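Local coordinates for acetyl-CoA acetyltransferase (Elizabethkingia anophelis NUHP1, PDB 6BN2), which probably catalyses the reversible condensation of two acetyl-CoA molecules into acetoacetyl-CoA, as a thiolase with an acyl-thioester intermediate on a cysteine, at residues A34-L37 and G38-I42; G99-A102 and V103-A106; K145-G149 and L150-G154; P293-F296 and T297-P300. All blocks are in the same frame, centred on the assembly; numbering follows the deposited sequence. Where two conformers were deposited one is given.

Interaction 1. Residues A34-L37 and G38-I42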
loop_
_atom_site.group_PDB
_atom_site.type_symbol
_atom_site.label_atom_id
_atom_site.label_comp_id
_atom_site.label_asym_id
_atom_site.label_seq_id
_atom_site.Cartn_x
_atom_site.Cartn_y
_atom_site.Cartn_z
ATOM N N ALA A 34 -15.285 -0.584 4.278
ATOM C CA ALA A 34 -14.281 -1.535 3.821
ATOM C C ALA A 34 -13.479 -2.121 4.981
ATOM O O ALA A 34 -13.193 -3.325 5.003
ATOM C CB ALA A 34 -13.328 -0.843 2.833
ATOM N N THR A 35 -13.073 -1.278 5.937
ATOM C CA THR A 35 -12.245 -1.771 7.039
ATOM C C THR A 35 -12.998 -2.765 7.907
ATOM O O THR A 35 -12.387 -3.689 8.452
ATOM C CB THR A 35 -11.726 -0.609 7.895
ATOM O OG1 THR A 35 -12.824 0.195 8.343
ATOM C CG2 THR A 35 -10.730 0.270 7.092
ATOM N N GLN A 36 -14.320 -2.588 8.047
ATOM C CA GLN A 36 -15.098 -3.555 8.805
ATOM C C GLN A 36 -15.288 -4.843 8.011
ATOM O O GLN A 36 -15.275 -5.930 8.595
ATOM C CB GLN A 36 -16.432 -2.936 9.218
ATOM C CG GLN A 36 -17.450 -3.906 9.783
ATOM C CD GLN A 36 -17.057 -4.595 11.078
ATOM O OE1 GLN A 36 -16.104 -4.217 11.749
ATOM N NE2 GLN A 36 -17.831 -5.619 11.451
ATOM N N LEU A 37 -15.458 -4.750 6.683
ATOM C CA LEU A 37 -15.463 -5.968 5.877
ATOM C C LEU A 37 -14.130 -6.696 6.007
ATOM O O LEU A 37 -14.099 -7.925 6.145
ATOM C CB LEU A 37 -15.765 -5.644 4.408
ATOM C CG LEU A 37 -17.139 -5.021 4.162
ATOM C CD1 LEU A 37 -17.265 -4.579 2.698
ATOM C CD2 LEU A 37 -18.254 -6.009 4.505
ATOM N N GLY A 38 -13.019 -5.946 6.017
ATOM C CA GLY A 38 -11.728 -6.578 6.253
ATOM C C GLY A 38 -11.667 -7.249 7.614
ATOM O O GLY A 38 -11.134 -8.353 7.747
ATOM N N ALA A 39 -12.211 -6.585 8.642
ATOM C CA ALA A 39 -12.260 -7.183 9.978
ATOM C C ALA A 39 -13.027 -8.501 9.980
ATOM O O ALA A 39 -12.603 -9.467 10.625
ATOM C CB ALA A 39 -12.895 -6.207 10.967
ATOM N N VAL A 40 -14.166 -8.551 9.280
ATOM C CA VAL A 40 -14.956 -9.782 9.229
ATOM C C VAL A 40 -14.153 -10.901 8.579
ATOM O O VAL A 40 -14.156 -12.051 9.052
ATOM C CB VAL A 40 -16.281 -9.536 8.479
ATOM C CG1 VAL A 40 -17.003 -10.869 8.236
ATOM C CG2 VAL A 40 -17.187 -8.577 9.280
ATOM N N ALA A 41 -13.453 -10.583 7.479
ATOM C CA ALA A 41 -12.698 -11.620 6.784
ATOM C C ALA A 41 -11.524 -12.094 7.630
ATOM O O ALA A 41 -11.272 -13.301 7.736
ATOM C CB ALA A 41 -12.220 -11.108 5.418
ATOM N N ILE A 42 -10.794 -11.160 8.250
ATOM C CA ILE A 42 -9.644 -11.562 9.054
ATOM C C ILE A 42 -10.097 -12.395 10.243
ATOM O O ILE A 42 -9.512 -13.440 10.547
ATOM C CB ILE A 42 -8.840 -10.331 9.510
ATOM C CG1 ILE A 42 -8.205 -9.626 8.318
ATOM C CG2 ILE A 42 -7.756 -10.765 10.501
ATOM C CD1 ILE A 42 -7.620 -8.233 8.696
#
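The side-chain amide of Gln36 has two methyl groups on one and the same face, both from the next turn of the helix: Val40 CG2 lies over the nitrogen end, 3.7 Å from Gln36 NE2, and Ala39 CB lies over the oxygen end, 3.9 Å from Gln36 OE1. Gln36 reaches them by bending at chi2 (63°), which folds the amide back above residues three and four positions on. Val40 CG2 also sits 3.3 Å from Gln36 O, so this methyl is wedged between the amide and the backbone carbonyl. Under the side chains runs regular alpha-helical bonding. Gly38 N donates to Ala34 O at 2.8 Å, and Ala39, Val40 and Ala41 repeat the pattern to Thr35, Gln36 and Leu37. This is the first part of helix 34-48, one of the helices laid on the central sheet of the thiolase fold. Its inner side carries small and branched residues: Leu37 and Ala41 rest on Ala261 of strand 258-268, and Ile42 reaches Val119 of strand 117-125. Thr35 packs on Pro73 and Gln76 at helix 73-80, while Gln36 and Val40 occupy the more exposed flank.

Interaction 2. Residues G99-A102 and V103-A106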
loop_
_atom_site.group_PDB
_atom_site.type_symbol
_atom_site.label_atom_id
_atom_site.label_comp_id
_atom_site.label_asym_id
_atom_site.label_seq_id
_atom_site.Cartn_x
_atom_site.Cartn_y
_atom_site.Cartn_z
ATOM N N GLY A 99 -4.905 -7.453 -3.614
ATOM C CA GLY A 99 -5.041 -8.562 -2.673
ATOM C C GLY A 99 -4.076 -9.696 -2.969
ATOM O O GLY A 99 -3.608 -10.382 -2.053
ATOM N N MET A 100 -3.757 -9.915 -4.251
ATOM C CA MET A 100 -2.776 -10.950 -4.559
ATOM C C MET A 100 -1.374 -10.491 -4.185
ATOM O O MET A 100 -0.584 -11.277 -3.652
ATOM C CB MET A 100 -2.849 -11.328 -6.042
ATOM C CG MET A 100 -1.885 -12.488 -6.397
ATOM S SD MET A 100 -2.087 -13.127 -8.066
ATOM C CE MET A 100 -3.720 -13.878 -7.962
ATOM N N LYS A 101 -1.057 -9.219 -4.459
ATOM C CA LYS A 101 0.252 -8.683 -4.091
ATOM C C LYS A 101 0.446 -8.730 -2.581
ATOM O O LYS A 101 1.549 -9.001 -2.100
ATOM C CB LYS A 101 0.379 -7.249 -4.617
ATOM C CG LYS A 101 1.773 -6.617 -4.408
ATOM C CD LYS A 101 2.878 -7.424 -5.111
ATOM C CE LYS A 101 4.207 -6.635 -5.066
ATOM N NZ LYS A 101 5.283 -7.390 -5.794
ATOM N N ALA A 102 -0.624 -8.493 -1.815
ATOM C CA ALA A 102 -0.536 -8.637 -0.359
ATOM C C ALA A 102 -0.100 -10.047 0.028
ATOM O O ALA A 102 0.767 -10.227 0.891
ATOM C CB ALA A 102 -1.888 -8.308 0.290
ATOM N N VAL A 103 -0.717 -11.063 -0.583
ATOM C CA VAL A 103 -0.350 -12.450 -0.287
ATOM C C VAL A 103 1.094 -12.732 -0.690
ATOM O O VAL A 103 1.838 -13.390 0.047
ATOM C CB VAL A 103 -1.323 -13.413 -0.988
ATOM C CG1 VAL A 103 -0.796 -14.861 -0.895
ATOM C CG2 VAL A 103 -2.726 -13.289 -0.371
ATOM N N MET A 104 1.514 -12.241 -1.864
ATOM C CA MET A 104 2.886 -12.457 -2.320
ATOM C C MET A 104 3.899 -11.802 -1.384
ATOM O O MET A 104 4.914 -12.411 -1.024
ATOM C CB MET A 104 3.034 -11.920 -3.751
ATOM C CG MET A 104 2.178 -12.697 -4.744
ATOM S SD MET A 104 1.972 -11.802 -6.322
ATOM C CE MET A 104 3.668 -11.464 -6.774
ATOM N N MET A 105 3.653 -10.545 -1.004
ATOM C CA MET A 105 4.545 -9.843 -0.081
ATOM C C MET A 105 4.609 -10.554 1.262
ATOM O O MET A 105 5.659 -10.616 1.895
ATOM C CB MET A 105 4.065 -8.402 0.114
ATOM C CG MET A 105 4.216 -7.543 -1.131
ATOM S SD MET A 105 3.337 -5.977 -0.990
ATOM C CE MET A 105 4.681 -4.809 -1.345
ATOM N N ALA A 106 3.473 -11.076 1.716
ATOM C CA ALA A 106 3.466 -11.811 2.973
ATOM C C ALA A 106 4.283 -13.093 2.859
ATOM O O ALA A 106 5.019 -13.457 3.788
ATOM C CB ALA A 106 2.022 -12.113 3.387
#
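Lys101 NZ, at the end of a chain that runs by Met105, is gripped by several groups: a salt bridge to Asp288 of the same chain, a second to Asp58 of the second subunit, and a weak hydrogen bond to Tyr60 OH of that subunit. A buried ammonium group with two carboxylates would probably stay charged. The bend at chi2 (60°) leads the lysine chain obliquely past the methionine, with Lys101 CG 3.8 Å from Met105 SD and Lys101 CE 4.0 Å from Met105 CG. Met105 N donates to Lys101 O at 2.8 Å, almost straight at 171°. Met105 CG is close to the same oxygen, 3.2 Å from Lys101 O. This helix, 98-111, begins two residues after Cys96, the predicted acyl-carrying nucleophile, found S-acetylated in this crystal, as expected of the buried helix of the thiolase fold. It is packed on strands of both halves of the protein. Around the helix, Met100 and Met104 pair as well, with Met104 SD 3.9 Å from Met100 CG; both reach Ser393 of strand 391-399. Val103 rests on Ile283, Ile395 and Ala120, whereas Ala102 and Ala106 meet Tyr60 of their own chain. Met105 touches Tyr60 of the second subunit, which puts the Lys101-Met105 flank at the subunit interface.

Interaction 3. Residues K145-G149 and L150-G154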
loop_
_atom_site.group_PDB
_atom_site.type_symbol
_atom_site.label_atom_id
_atom_site.label_comp_id
_atom_site.label_asym_id
_atom_site.label_seq_id
_atom_site.Cartn_x
_atom_site.Cartn_y
_atom_site.Cartn_z
ATOM N N LYS A 145 -15.473 21.506 -10.156
ATOM C CA LYS A 145 -15.754 20.106 -10.443
ATOM C C LYS A 145 -15.448 19.252 -9.222
ATOM O O LYS A 145 -14.409 19.426 -8.583
ATOM C CB LYS A 145 -14.933 19.609 -11.637
ATOM N N LEU A 146 -16.361 18.335 -8.903
ATOM C CA LEU A 146 -16.147 17.302 -7.889
ATOM C C LEU A 146 -15.928 15.992 -8.627
ATOM O O LEU A 146 -16.859 15.480 -9.257
ATOM C CB LEU A 146 -17.339 17.163 -6.952
ATOM C CG LEU A 146 -17.398 18.021 -5.696
ATOM C CD1 LEU A 146 -17.122 19.470 -6.044
ATOM C CD2 LEU A 146 -18.769 17.853 -5.062
ATOM N N GLN A 147 -14.724 15.443 -8.530
ATOM C CA GLN A 147 -14.397 14.218 -9.245
ATOM C C GLN A 147 -14.881 13.008 -8.463
ATOM O O GLN A 147 -14.648 12.911 -7.258
ATOM C CB GLN A 147 -12.891 14.119 -9.475
ATOM C CG GLN A 147 -12.337 15.187 -10.380
ATOM C CD GLN A 147 -11.015 14.774 -10.973
ATOM O OE1 GLN A 147 -9.997 14.751 -10.284
ATOM N NE2 GLN A 147 -11.027 14.413 -12.249
ATOM N N ASP A 148 -15.554 12.088 -9.153
ATOM C CA ASP A 148 -15.903 10.811 -8.549
ATOM C C ASP A 148 -14.631 10.013 -8.260
ATOM O O ASP A 148 -13.888 9.681 -9.186
ATOM C CB ASP A 148 -16.813 10.058 -9.521
ATOM C CG ASP A 148 -17.415 8.809 -8.914
ATOM O OD1 ASP A 148 -16.692 8.077 -8.202
ATOM O OD2 ASP A 148 -18.622 8.557 -9.144
ATOM N N GLY A 149 -14.378 9.690 -6.984
ATOM C CA GLY A 149 -13.137 8.998 -6.644
ATOM C C GLY A 149 -13.018 7.624 -7.274
ATOM O O GLY A 149 -11.907 7.166 -7.575
ATOM N N LEU A 150 -14.150 6.945 -7.468
ATOM C CA LEU A 150 -14.141 5.648 -8.143
ATOM C C LEU A 150 -13.612 5.782 -9.556
ATOM O O LEU A 150 -12.750 5.007 -9.994
ATOM C CB LEU A 150 -15.559 5.070 -8.195
ATOM C CG LEU A 150 -16.138 4.267 -7.049
ATOM C CD1 LEU A 150 -17.580 3.911 -7.373
ATOM C CD2 LEU A 150 -15.326 3.032 -6.868
ATOM N N LEU A 151 -14.144 6.752 -10.298
ATOM C CA LEU A 151 -13.701 6.940 -11.672
ATOM C C LEU A 151 -12.276 7.464 -11.725
ATOM O O LEU A 151 -11.491 7.030 -12.573
ATOM C CB LEU A 151 -14.631 7.902 -12.406
ATOM C CG LEU A 151 -16.064 7.437 -12.589
ATOM C CD1 LEU A 151 -16.875 8.540 -13.244
ATOM C CD2 LEU A 151 -16.064 6.170 -13.436
ATOM N N LYS A 152 -11.926 8.399 -10.827
ATOM C CA LYS A 152 -10.633 9.072 -10.922
ATOM C C LYS A 152 -9.488 8.154 -10.511
ATOM O O LYS A 152 -8.457 8.090 -11.191
ATOM C CB LYS A 152 -10.633 10.338 -10.063
ATOM C CG LYS A 152 -9.256 11.003 -9.920
ATOM C CD LYS A 152 -8.782 11.643 -11.216
ATOM C CE LYS A 152 -7.416 12.310 -11.032
ATOM N NZ LYS A 152 -6.818 12.768 -12.331
ATOM N N ASP A 153 -9.631 7.455 -9.388
ATOM C CA ASP A 153 -8.532 6.648 -8.878
ATOM C C ASP A 153 -8.674 5.173 -9.229
ATOM O O ASP A 153 -7.673 4.447 -9.252
ATOM C CB ASP A 153 -8.422 6.800 -7.351
ATOM C CG ASP A 153 -8.019 8.215 -6.914
ATOM O OD1 ASP A 153 -7.463 8.984 -7.736
ATOM O OD2 ASP A 153 -8.244 8.548 -5.724
ATOM N N GLY A 154 -9.892 4.714 -9.494
ATOM C CA GLY A 154 -10.098 3.291 -9.713
ATOM C C GLY A 154 -10.162 2.872 -11.172
ATOM O O GLY A 154 -9.501 1.902 -11.563
HETATM O O HOH W 1 -8.514 14.031 -14.060
#
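Asp148 can be followed outward from its CB, which is 4.0 Å from Leu151 CD1 and so gives the leucine an apolar contact. The next atom, CG, stands anti to the backbone N (chi1 -171°), a torsion that swings the carboxylate over the start of the helix. There Asp148 OD1 accepts from Leu150 N at 2.9 Å, rather bent at 131°, and makes a salt bridge with Arg136 of the second subunit. The same oxygen is 3.2 Å from Leu150 CB, whose side chain lies alongside. Asp148 also gives its carbonyl to the helix, Lys152 N bonding to Asp148 O at 2.9 Å. On another side of the turn, Gln147 crosses the lysine chain: Gln147 OE1 is 3.5 Å from Lys152 CD, and one water accepts from both Gln147 NE2 and Lys152 NZ. Asp153 bonds to Tyr132 OH of its own chain and to the backbone nitrogens of Gly68 and Gly70 of the second subunit. The arrangement is an aspartate N-cap on helix 149-155, straight after strand 147-148, whose hairpin with 131-133 probably matches the tetramerisation loop of related bacterial thiolases.

Interaction 4. Residues P293-F296 and T297-P300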
loop_
_atom_site.group_PDB
_atom_site.type_symbol
_atom_site.label_atom_id
_atom_site.label_comp_id
_atom_site.label_asym_id
_atom_site.label_seq_id
_atom_site.Cartn_x
_atom_site.Cartn_y
_atom_site.Cartn_z
ATOM N N PRO A 293 0.307 0.335 -20.428
ATOM C CA PRO A 293 -0.921 0.486 -19.630
ATOM C C PRO A 293 -2.183 0.075 -20.366
ATOM O O PRO A 293 -3.059 -0.556 -19.759
ATOM C CB PRO A 293 -0.925 1.986 -19.294
ATOM C CG PRO A 293 0.570 2.314 -19.163
ATOM C CD PRO A 293 1.260 1.444 -20.213
ATOM N N GLU A 294 -2.290 0.403 -21.658
ATOM C CA GLU A 294 -3.485 0.043 -22.405
ATOM C C GLU A 294 -3.582 -1.456 -22.640
ATOM O O GLU A 294 -4.644 -1.931 -23.064
ATOM C CB GLU A 294 -3.524 0.792 -23.740
ATOM C CG GLU A 294 -2.435 0.385 -24.719
ATOM C CD GLU A 294 -1.174 1.241 -24.628
ATOM O OE1 GLU A 294 -0.828 1.767 -23.536
ATOM O OE2 GLU A 294 -0.513 1.386 -25.680
ATOM N N TRP A 295 -2.525 -2.218 -22.352
ATOM C CA TRP A 295 -2.576 -3.671 -22.495
ATOM C C TRP A 295 -2.577 -4.394 -21.155
ATOM O O TRP A 295 -2.113 -5.531 -21.055
ATOM C CB TRP A 295 -1.430 -4.151 -23.385
ATOM C CG TRP A 295 -1.760 -3.814 -24.802
ATOM C CD1 TRP A 295 -1.178 -2.853 -25.591
ATOM C CD2 TRP A 295 -2.837 -4.366 -25.566
ATOM N NE1 TRP A 295 -1.810 -2.814 -26.818
ATOM C CE2 TRP A 295 -2.829 -3.733 -26.820
ATOM C CE3 TRP A 295 -3.793 -5.359 -25.311
ATOM C CZ2 TRP A 295 -3.746 -4.055 -27.823
ATOM C CZ3 TRP A 295 -4.699 -5.676 -26.300
ATOM C CH2 TRP A 295 -4.668 -5.025 -27.539
ATOM N N PHE A 296 -3.099 -3.752 -20.102
ATOM C CA PHE A 296 -3.242 -4.464 -18.839
ATOM C C PHE A 296 -4.095 -5.717 -19.019
ATOM O O PHE A 296 -3.913 -6.701 -18.298
ATOM C CB PHE A 296 -3.855 -3.550 -17.762
ATOM C CG PHE A 296 -5.352 -3.330 -17.911
ATOM C CD1 PHE A 296 -6.266 -4.250 -17.400
ATOM C CD2 PHE A 296 -5.830 -2.192 -18.535
ATOM C CE1 PHE A 296 -7.630 -4.056 -17.551
ATOM C CE2 PHE A 296 -7.188 -1.987 -18.678
ATOM C CZ PHE A 296 -8.090 -2.920 -18.189
ATOM N N THR A 297 -4.999 -5.698 -20.001
ATOM C CA THR A 297 -5.956 -6.786 -20.199
ATOM C C THR A 297 -5.282 -8.134 -20.437
ATOM O O THR A 297 -5.829 -9.173 -20.047
ATOM C CB THR A 297 -6.856 -6.472 -21.393
ATOM O OG1 THR A 297 -6.037 -6.137 -22.521
ATOM C CG2 THR A 297 -7.769 -5.280 -21.080
ATOM N N THR A 298 -4.139 -8.148 -21.121
ATOM C CA THR A 298 -3.448 -9.397 -21.427
ATOM C C THR A 298 -2.183 -9.589 -20.593
ATOM O O THR A 298 -1.430 -10.545 -20.824
ATOM C CB THR A 298 -3.108 -9.456 -22.916
ATOM O OG1 THR A 298 -2.235 -8.364 -23.247
ATOM C CG2 THR A 298 -4.384 -9.363 -23.763
ATOM N N ALA A 299 -1.928 -8.711 -19.628
ATOM C CA ALA A 299 -0.784 -8.926 -18.751
ATOM C C ALA A 299 -0.853 -10.233 -17.953
ATOM O O ALA A 299 0.224 -10.775 -17.645
ATOM C CB ALA A 299 -0.620 -7.718 -17.803
ATOM N N PRO A 300 -2.018 -10.783 -17.584
ATOM C CA PRO A 300 -1.986 -12.085 -16.893
ATOM C C PRO A 300 -1.298 -13.155 -17.714
ATOM O O PRO A 300 -0.638 -14.036 -17.145
ATOM C CB PRO A 300 -3.478 -12.397 -16.662
ATOM C CG PRO A 300 -4.086 -11.009 -16.498
ATOM C CD PRO A 300 -3.385 -10.227 -17.593
HETATM O O HOH W 2 -6.451 -3.829 -23.794
#
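A water joins Glu294 to Thr297 across the turn, donating to Glu294 O at 2.7 Å and accepting from Thr297 OG1 at the same 2.7 Å. With OG1 between the backbone N and carbonyl carbon (chi1 52°), the threonine hydroxyl meets the water and Thr297 CG2 is turned toward Phe296. Two backbone bonds tie the turn: Ala299 N to Phe296 O at 3.1 Å, with the donor well above the carbonyl plane, and a weak one from Thr298 N to Trp295 O. Such i to i+3 bonding belongs to the 3-10 turns of this loop, which connects strand 281-290 to helix 300-311 in the C-terminal half of the thiolase fold. In the packing, Thr297 CG2 makes a CH-pi contact over one face of the Phe296 ring, 3.9 Å from its centroid and 18° off the normal. Pro293 O lies at the ring's edge. The tryptophan is met obliquely, Trp295 CE3 being 3.7 Å from Thr297 OG1. Farther out, Phe296 touches Cys386, the predicted proton acceptor, which is consistent with the loop bordering the active site; Thr298 OG1 bonds a glycerol, probably from the crystallisation liquor, and Trp295 packs on Leu170 and Glu174 of helix 169-174.

Overall arrangement
The four contacts follow one another along the chain and none touches another. Interactions 1 and 2 lie on helices 34-48 and 98-111, with centres about 17 Å apart; both pack on the nine-stranded sheet, touching strand 117-125. Interaction 3 lies farther out, its centre about 24 Å from that of interaction 1, at the foot of the 131-148 hairpin. Interactions 2 and 3 both lie at the interface between the two subunits. Interaction 4 belongs to the C-terminal half, its nearest atoms about 9 Å from interaction 2 and 8 Å from interaction 3. Gly99, Gly154 and the Phe296 side chain, from interactions 2, 3 and 4, lie about 8 to 10 Å from the side chain of His356, a predicted proton acceptor.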